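Local coordinates for protein cysteine desulfurase (Thermococcus onnurineus, PDB 5B89) that probably takes sulfur from L-cysteine with the help of pyridoxal 5'-phosphate, passing it to a sulfur carrier and leaving L-alanine, at residues I38-T43 / E401-F406; L319-T324 / R338-H343; A344-F349 / T389-F394. All blocks are in the same frame, centred on the assembly; numbering follows the deposited sequence.

Interaction 1. Residues I38-T43 / E401-F406. With ALA (alanine), chain H.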
# COMPACT_ATOMS: atom_id res chain seq x y z
N ILE B 38 7.40 -23.77 -15.16
CA ILE B 38 6.67 -24.56 -14.21
C ILE B 38 6.84 -23.70 -12.94
O ILE B 38 7.86 -23.65 -12.39
CB ILE B 38 7.29 -25.94 -14.02
CG1 ILE B 38 7.05 -26.75 -15.28
CG2 ILE B 38 6.64 -26.65 -12.85
CD1 ILE B 38 7.67 -28.13 -15.24
N TYR B 39 5.78 -23.00 -12.58
CA TYR B 39 5.81 -22.07 -11.46
C TYR B 39 5.35 -22.74 -10.14
O TYR B 39 4.21 -22.91 -9.91
CB TYR B 39 4.95 -20.83 -11.76
CG TYR B 39 5.10 -19.71 -10.76
CD1 TYR B 39 6.13 -18.83 -10.81
CD2 TYR B 39 4.20 -19.58 -9.75
CE1 TYR B 39 6.26 -17.83 -9.88
CE2 TYR B 39 4.32 -18.60 -8.83
CZ TYR B 39 5.34 -17.73 -8.91
OH TYR B 39 5.46 -16.75 -7.98
N PHE B 40 6.35 -23.04 -9.33
CA PHE B 40 6.17 -23.67 -8.03
C PHE B 40 6.60 -22.73 -6.88
O PHE B 40 7.15 -23.14 -5.94
CB PHE B 40 6.96 -24.99 -7.94
CG PHE B 40 6.34 -26.17 -8.71
CD1 PHE B 40 5.14 -26.10 -9.32
CD2 PHE B 40 7.02 -27.36 -8.77
CE1 PHE B 40 4.60 -27.18 -9.99
CE2 PHE B 40 6.50 -28.45 -9.42
CZ PHE B 40 5.30 -28.36 -10.05
N ASP B 41 6.32 -21.45 -7.04
CA ASP B 41 6.67 -20.47 -6.00
C ASP B 41 5.46 -19.65 -5.59
O ASP B 41 5.55 -18.51 -5.33
CB ASP B 41 7.81 -19.55 -6.41
CG ASP B 41 8.47 -18.84 -5.22
OD1 ASP B 41 8.32 -19.30 -4.11
OD2 ASP B 41 9.10 -17.85 -5.48
N ASN B 42 4.32 -20.34 -5.52
CA ASN B 42 3.03 -19.72 -5.21
C ASN B 42 2.95 -19.17 -3.76
O ASN B 42 2.17 -18.24 -3.56
CB ASN B 42 1.89 -20.71 -5.50
CG ASN B 42 1.77 -20.93 -6.99
OD1 ASN B 42 1.30 -20.04 -7.73
ND2 ASN B 42 2.29 -21.99 -7.45
N THR B 43 3.70 -19.72 -2.84
CA THR B 43 3.74 -19.22 -1.44
C THR B 43 4.27 -17.81 -1.46
O THR B 43 3.79 -16.95 -0.63
CB THR B 43 4.52 -20.16 -0.56
OG1 THR B 43 3.72 -21.35 -0.50
CG2 THR B 43 4.65 -19.64 0.81
N GLU B 401 1.37 -33.29 -14.42
CA GLU B 401 2.41 -33.30 -15.47
C GLU B 401 3.65 -32.54 -15.08
O GLU B 401 4.79 -32.94 -15.23
CB GLU B 401 1.85 -32.86 -16.82
CG GLU B 401 0.89 -33.86 -17.46
CD GLU B 401 -0.58 -33.65 -17.06
OE1 GLU B 401 -1.47 -34.28 -17.73
OE2 GLU B 401 -0.95 -32.91 -16.08
N GLU B 402 3.38 -31.32 -14.49
CA GLU B 402 4.44 -30.56 -13.97
C GLU B 402 5.21 -31.19 -12.79
O GLU B 402 6.38 -31.08 -12.70
CB GLU B 402 3.93 -29.14 -13.51
CG GLU B 402 3.48 -28.21 -14.64
CD GLU B 402 2.95 -26.86 -14.12
OE1 GLU B 402 2.31 -26.84 -13.04
OE2 GLU B 402 3.06 -25.82 -14.84
N VAL B 403 4.44 -31.84 -11.89
CA VAL B 403 5.06 -32.50 -10.81
C VAL B 403 5.94 -33.65 -11.34
O VAL B 403 7.01 -33.82 -10.86
CB VAL B 403 3.96 -33.02 -9.83
CG1 VAL B 403 4.52 -33.99 -8.79
CG2 VAL B 403 3.32 -31.79 -9.09
N GLU B 404 5.46 -34.36 -12.34
CA GLU B 404 6.26 -35.44 -12.92
C GLU B 404 7.55 -34.91 -13.58
O GLU B 404 8.56 -35.49 -13.48
CB GLU B 404 5.44 -36.29 -13.86
CG GLU B 404 4.23 -37.00 -13.27
CD GLU B 404 4.55 -38.13 -12.34
OE1 GLU B 404 5.67 -38.48 -12.20
OE2 GLU B 404 3.60 -38.62 -11.77
N THR B 405 7.46 -33.76 -14.25
CA THR B 405 8.64 -33.16 -14.82
C THR B 405 9.64 -32.81 -13.71
O THR B 405 10.75 -33.09 -13.80
CB THR B 405 8.26 -31.92 -15.64
OG1 THR B 405 7.40 -32.33 -16.66
CG2 THR B 405 9.48 -31.22 -16.23
N PHE B 406 9.14 -32.20 -12.63
CA PHE B 406 9.92 -31.84 -11.49
C PHE B 406 10.58 -33.08 -10.89
O PHE B 406 11.71 -33.04 -10.61
CB PHE B 406 9.01 -31.13 -10.44
CG PHE B 406 9.55 -31.10 -9.06
CD1 PHE B 406 10.38 -30.13 -8.67
CD2 PHE B 406 9.17 -32.03 -8.13
CE1 PHE B 406 10.89 -30.08 -7.40
CE2 PHE B 406 9.68 -31.99 -6.86
CZ PHE B 406 10.54 -31.02 -6.50
N ALA H . 5.11 -15.34 2.77
CA ALA H . 5.95 -15.42 1.48
C ALA H . 7.20 -16.33 1.47
O ALA H . 7.23 -17.22 2.36
CB ALA H . 6.42 -14.08 0.88
OXT ALA H . 8.14 -16.34 0.59
O HOH W 1 3.44 -23.16 -14.27

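Interaction 2. Residues L319-T324 / R338-H343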
# COMPACT_ATOMS: atom_id res chain seq x y z
N LEU B 319 -1.41 -32.66 -5.98
CA LEU B 319 -0.04 -32.31 -6.24
C LEU B 319 0.94 -32.58 -5.14
O LEU B 319 1.99 -33.12 -5.28
CB LEU B 319 0.03 -30.78 -6.69
CG LEU B 319 -0.86 -30.37 -7.80
CD1 LEU B 319 -0.87 -28.82 -7.91
CD2 LEU B 319 -0.34 -30.97 -9.13
N VAL B 320 0.53 -32.28 -3.86
CA VAL B 320 1.34 -32.60 -2.69
C VAL B 320 1.54 -34.12 -2.51
O VAL B 320 2.62 -34.52 -2.15
CB VAL B 320 0.64 -31.96 -1.45
CG1 VAL B 320 1.30 -32.38 -0.22
CG2 VAL B 320 0.66 -30.43 -1.56
N LYS B 321 0.47 -34.85 -2.70
CA LYS B 321 0.51 -36.30 -2.56
C LYS B 321 1.53 -36.91 -3.53
O LYS B 321 2.36 -37.67 -3.11
CB LYS B 321 -0.87 -36.89 -2.74
CG LYS B 321 -0.98 -38.37 -2.36
CD LYS B 321 -2.36 -38.91 -2.57
CE LYS B 321 -2.36 -40.35 -2.05
NZ LYS B 321 -1.70 -41.33 -2.92
N ARG B 322 1.48 -36.51 -4.80
CA ARG B 322 2.46 -37.05 -5.74
C ARG B 322 3.88 -36.54 -5.50
O ARG B 322 4.78 -37.28 -5.59
CB ARG B 322 2.01 -36.88 -7.17
CG ARG B 322 3.00 -37.40 -8.19
CD ARG B 322 3.18 -38.91 -8.06
NE ARG B 322 4.11 -39.34 -9.07
CZ ARG B 322 5.18 -40.05 -8.86
NH1 ARG B 322 5.45 -40.50 -7.69
NH2 ARG B 322 6.00 -40.31 -9.86
N THR B 323 4.04 -35.26 -5.16
CA THR B 323 5.32 -34.74 -4.87
C THR B 323 6.02 -35.45 -3.74
O THR B 323 7.16 -35.83 -3.84
CB THR B 323 5.32 -33.16 -4.59
OG1 THR B 323 4.74 -32.55 -5.78
CG2 THR B 323 6.62 -32.66 -4.35
N THR B 324 5.34 -35.53 -2.61
CA THR B 324 5.94 -36.16 -1.42
C THR B 324 6.27 -37.67 -1.60
O THR B 324 7.32 -38.05 -1.21
CB THR B 324 4.99 -35.93 -0.17
OG1 THR B 324 3.71 -36.43 -0.42
CG2 THR B 324 4.99 -34.41 0.22
N ARG B 338 3.02 -35.33 7.89
CA ARG B 338 2.84 -36.53 7.10
C ARG B 338 1.39 -36.82 6.84
O ARG B 338 1.10 -37.43 5.90
CB ARG B 338 3.41 -37.73 7.82
CG ARG B 338 4.83 -38.03 7.56
CD ARG B 338 5.68 -36.81 7.59
NE ARG B 338 6.86 -37.04 6.83
CZ ARG B 338 7.81 -36.16 6.54
NH1 ARG B 338 7.81 -34.88 6.96
NH2 ARG B 338 8.76 -36.62 5.80
N ASN B 339 0.50 -36.42 7.74
CA ASN B 339 -0.85 -36.49 7.53
C ASN B 339 -1.22 -35.39 6.49
O ASN B 339 -1.31 -34.19 6.86
CB ASN B 339 -1.68 -36.23 8.81
CG ASN B 339 -3.09 -36.25 8.58
OD1 ASN B 339 -3.64 -36.46 7.53
ND2 ASN B 339 -3.83 -35.98 9.68
N LEU B 340 -1.44 -35.77 5.25
CA LEU B 340 -1.66 -34.78 4.21
C LEU B 340 -2.92 -34.06 4.39
O LEU B 340 -3.10 -33.02 3.74
CB LEU B 340 -1.51 -35.35 2.76
CG LEU B 340 -0.10 -35.95 2.55
CD1 LEU B 340 -0.03 -36.45 1.10
CD2 LEU B 340 1.07 -35.07 2.86
N LYS B 341 -3.91 -34.50 5.19
CA LYS B 341 -5.09 -33.66 5.46
C LYS B 341 -4.74 -32.37 6.22
O LYS B 341 -5.58 -31.44 6.19
CB LYS B 341 -6.12 -34.48 6.28
CG LYS B 341 -6.78 -35.61 5.45
CD LYS B 341 -8.06 -36.11 5.96
CE LYS B 341 -8.52 -37.28 5.09
NZ LYS B 341 -8.92 -36.98 3.66
N LYS B 342 -3.58 -32.34 6.86
CA LYS B 342 -3.09 -31.18 7.59
C LYS B 342 -1.89 -30.49 6.87
O LYS B 342 -1.10 -29.75 7.49
CB LYS B 342 -2.54 -31.66 9.04
CG LYS B 342 -3.55 -31.97 10.12
CD LYS B 342 -2.78 -31.82 11.44
CE LYS B 342 -2.21 -30.39 11.77
NZ LYS B 342 -1.59 -30.28 13.13
N HIS B 343 -1.69 -30.78 5.56
CA HIS B 343 -0.56 -30.27 4.82
C HIS B 343 -1.09 -29.50 3.60
O HIS B 343 -1.77 -30.05 2.72
CB HIS B 343 0.30 -31.46 4.31
CG HIS B 343 1.72 -31.14 4.05
ND1 HIS B 343 2.19 -30.14 3.18
CD2 HIS B 343 2.86 -31.66 4.59
CE1 HIS B 343 3.53 -30.10 3.20
NE2 HIS B 343 3.93 -30.99 4.08

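Interaction 3. Residues A344-F349 / T389-F394. With ALA (alanine), chain H.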
# COMPACT_ATOMS: atom_id res chain seq x y z
N ALA B 344 -0.77 -28.23 3.57
CA ALA B 344 -1.21 -27.38 2.50
C ALA B 344 -0.36 -27.56 1.26
O ALA B 344 0.44 -28.41 1.23
CB ALA B 344 -1.19 -25.95 2.96
N GLY B 345 -0.59 -26.75 0.25
CA GLY B 345 0.12 -26.87 -1.01
C GLY B 345 1.50 -26.32 -1.02
O GLY B 345 1.83 -25.52 -1.82
N VAL B 346 2.28 -26.76 -0.07
CA VAL B 346 3.63 -26.34 0.16
C VAL B 346 4.47 -27.55 0.52
O VAL B 346 4.12 -28.23 1.43
CB VAL B 346 3.69 -25.39 1.38
CG1 VAL B 346 5.10 -24.93 1.64
CG2 VAL B 346 2.77 -24.19 1.17
N VAL B 347 5.56 -27.79 -0.21
CA VAL B 347 6.49 -28.90 0.14
C VAL B 347 7.87 -28.33 0.22
O VAL B 347 8.50 -27.96 -0.82
CB VAL B 347 6.39 -29.99 -0.93
CG1 VAL B 347 7.38 -31.10 -0.51
CG2 VAL B 347 4.99 -30.54 -1.05
N SER B 348 8.43 -28.23 1.42
CA SER B 348 9.79 -27.88 1.69
C SER B 348 10.57 -29.18 1.80
O SER B 348 10.09 -30.19 2.34
CB SER B 348 9.97 -27.11 3.07
OG SER B 348 9.76 -25.72 2.88
N PHE B 349 11.77 -29.14 1.25
CA PHE B 349 12.65 -30.28 1.21
C PHE B 349 14.09 -29.82 1.13
O PHE B 349 14.39 -28.67 1.00
CB PHE B 349 12.33 -31.20 0.02
CG PHE B 349 12.45 -30.55 -1.33
CD1 PHE B 349 11.45 -29.79 -1.82
CD2 PHE B 349 13.55 -30.76 -2.13
CE1 PHE B 349 11.54 -29.19 -3.04
CE2 PHE B 349 13.65 -30.17 -3.36
CZ PHE B 349 12.65 -29.39 -3.82
N THR B 389 15.55 -24.35 3.41
CA THR B 389 14.99 -25.41 2.61
C THR B 389 14.74 -24.96 1.19
O THR B 389 14.83 -23.81 0.89
CB THR B 389 13.59 -25.88 3.14
OG1 THR B 389 12.63 -24.86 2.94
CG2 THR B 389 13.59 -26.22 4.59
N VAL B 390 14.44 -25.93 0.35
CA VAL B 390 13.98 -25.70 -0.99
C VAL B 390 12.47 -25.82 -0.83
O VAL B 390 12.02 -26.64 -0.10
CB VAL B 390 14.48 -26.74 -2.01
CG1 VAL B 390 14.14 -26.22 -3.40
CG2 VAL B 390 15.97 -26.90 -1.89
N ARG B 391 11.72 -24.97 -1.50
CA ARG B 391 10.25 -24.97 -1.32
C ARG B 391 9.54 -24.89 -2.63
O ARG B 391 9.67 -23.92 -3.37
CB ARG B 391 9.78 -23.79 -0.41
CG ARG B 391 8.31 -23.78 -0.03
CD ARG B 391 8.02 -22.47 0.69
NE ARG B 391 8.05 -21.33 -0.22
CZ ARG B 391 8.03 -20.08 0.12
NH1 ARG B 391 7.97 -19.76 1.40
NH2 ARG B 391 8.07 -19.07 -0.76
N ALA B 392 8.75 -25.92 -2.89
CA ALA B 392 7.88 -25.97 -4.04
C ALA B 392 6.47 -25.74 -3.49
O ALA B 392 6.09 -26.35 -2.58
CB ALA B 392 7.96 -27.30 -4.74
N SER B 393 5.73 -24.83 -4.07
CA SER B 393 4.41 -24.49 -3.59
C SER B 393 3.50 -24.28 -4.78
O SER B 393 3.90 -23.80 -5.81
CB SER B 393 4.44 -23.27 -2.70
OG SER B 393 5.05 -22.25 -3.35
N PHE B 394 2.27 -24.67 -4.58
CA PHE B 394 1.29 -24.77 -5.62
C PHE B 394 0.03 -23.94 -5.58
O PHE B 394 -0.31 -23.41 -4.58
CB PHE B 394 0.81 -26.24 -5.63
CG PHE B 394 1.91 -27.28 -5.62
CD1 PHE B 394 2.79 -27.40 -6.66
CD2 PHE B 394 1.99 -28.19 -4.58
CE1 PHE B 394 3.77 -28.37 -6.64
CE2 PHE B 394 2.96 -29.15 -4.56
CZ PHE B 394 3.85 -29.24 -5.59
N ALA H . 5.11 -15.34 2.77
CA ALA H . 5.95 -15.42 1.48
C ALA H . 7.20 -16.33 1.47
O ALA H . 7.23 -17.22 2.36
CB ALA H . 6.42 -14.08 0.88
OXT ALA H . 8.14 -16.34 0.59
O HOH W 2 0.51 -22.79 -1.97

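Interaction 1. Residues I38-T43 / E401-F406
Glu402 OE2 accepts a hydrogen bond from a water 2.7 Å away, and the same water accepts from the backbone N of Tyr39 at 2.9 Å, so one bridging molecule joins the helix to the strand backbone. Several groups hold this carboxylate: OE2 also forms a salt bridge with Arg28, and OE1 accepts from Asn398 ND2, partners that probably offset the cost of burying its charge. With CG anti to its carbonyl carbon (chi1 -68°) and the chain extended beyond, Glu402 runs alongside Ile38, pointing the opposite way, and offers its methylenes to that side chain; Glu402 CB lies 3.7 Å from Ile38 CG2. The longer branch of Ile38 goes on to Thr405, its CD1 meeting the methyl CG2 at 3.7 Å. A branched aliphatic residue suits this place, because CG2 and CG1 lie along the Glu402 methylenes while CD1 reaches the threonine. Phe40 goes deeper. Its CZ sits 3.8 Å from Glu402 CB, the ring plane standing 87° from the carboxylate plane, while CE2 meets Phe406 CB at the edge of the Phe40 ring, near its plane. The two phenyls form an offset edge-to-face pair, the edge of Phe40 toward the face of Phe406, with centroids 5.9 Å apart and planes at 66°. Val403 CG2 also touches CZ, at 4.1 Å. Beyond Phe40 the chain turns to Thr43, whose backbone O approaches the bound alanine. The arrangement is the last helix packed on an edge strand from near the start of the chain, in the small domain of the class-V aminotransferase fold.

Interaction 2. Residues L319-T324 / R338-H343
Leu340 points its forked end at the helix, and the two methyls part over different residues. CD1 reaches the backbone itself, 3.7 Å from Lys321 CA, and also lies 4.0 Å from Thr324 OG1; CD2 turns instead to Val320 CG1 at 4.1 Å. Leu340 and Val320 lie side by side, heading opposite ways, whereas the Lys321 side chain crosses Leu340 at about a right angle and lends only its first methylenes, its NZ going on to a salt bridge with Glu325. His343 swings its ring away from its own backbone N (chi1 -156°), which brings ND1 to 4.2 Å from Val320 CG1, so that the valine methyl is shared by leucine and imidazole. Thr324 can face an apolar group because its OG1 gives its proton to Val320 O at 2.8 Å, a carbonyl that Thr324 N reaches from the opposite face. On the loop side, Asn339 OD1 accepts from Lys341 N in an Asx turn just where Leu340 begins the short 3-10 segment, and this turn presents the leucine to helix 309-329. Lys342 pairs elsewhere, with Glu192, and no hydrogen bond joins the two segments: their contact rests on van der Waals packing of mostly apolar groups.

Interaction 3. Residues A344-F349 / T389-F394
Arg391 leaves its strand with CB and CG each 3.8 Å from Ser348 OG, and CG equally near Val346 CG1, over which CD also passes. The bend at chi3 (71°) swings the guanidinium toward the bound alanine. There NH1 donates to the ligand O at 2.8 Å and NH2 to OXT at 3.0 Å, a two-pronged grip in which a planar cation matches a carboxylate; NH1 also donates to Asn185 O. The base of this arm is an antiparallel pair in the small mixed sheet of the class-V aminotransferase fold, strand 346-349 against strand 389-393. Val347 and Ala392 exchange two backbone bonds, as do Phe349 and Val390, and Phe394 N donates to Gly345 O beyond the strand end. On the face away from the ligand, Phe349 holds CG between its backbone N and carbonyl carbon (chi1 60°), folding its ring across Val390, whose CB sits over one face 3.8 Å from the centroid in a CH-pi contact. Were Phe349 an alanine, the CB of Val390 would probably lose its aromatic cover and a gap open beside Ala392 CB. Ser348 OG lies 3.0 Å from Thr389 OG1; it is hydrogen-bonded to Ala186 O, and Thr389 OG1 to His375 NE2.

Overall arrangement
The three centres form a triangle: interaction 3 is about 10 Å from each of the others, which are about 15 Å apart. Along the chain, interaction 2 closes before interaction 3 opens, and both are nested inside the long loop that interaction 1 closes. Strands 38-39, 389-393 and 346-349 belong to one mixed sheet, with strand 368-373 between the first two, and helices 309-329 and 400-415 pack together beside it. Val403 rests on Leu319 and Thr323, Arg322 pairs with Glu404, and Phe394 packs on both Leu319 and Thr323. Phe40 and Thr43 bond to Ser393. Sheet and helices thus form one unit, from which 38-43 and 389-394 both reach the bound alanine.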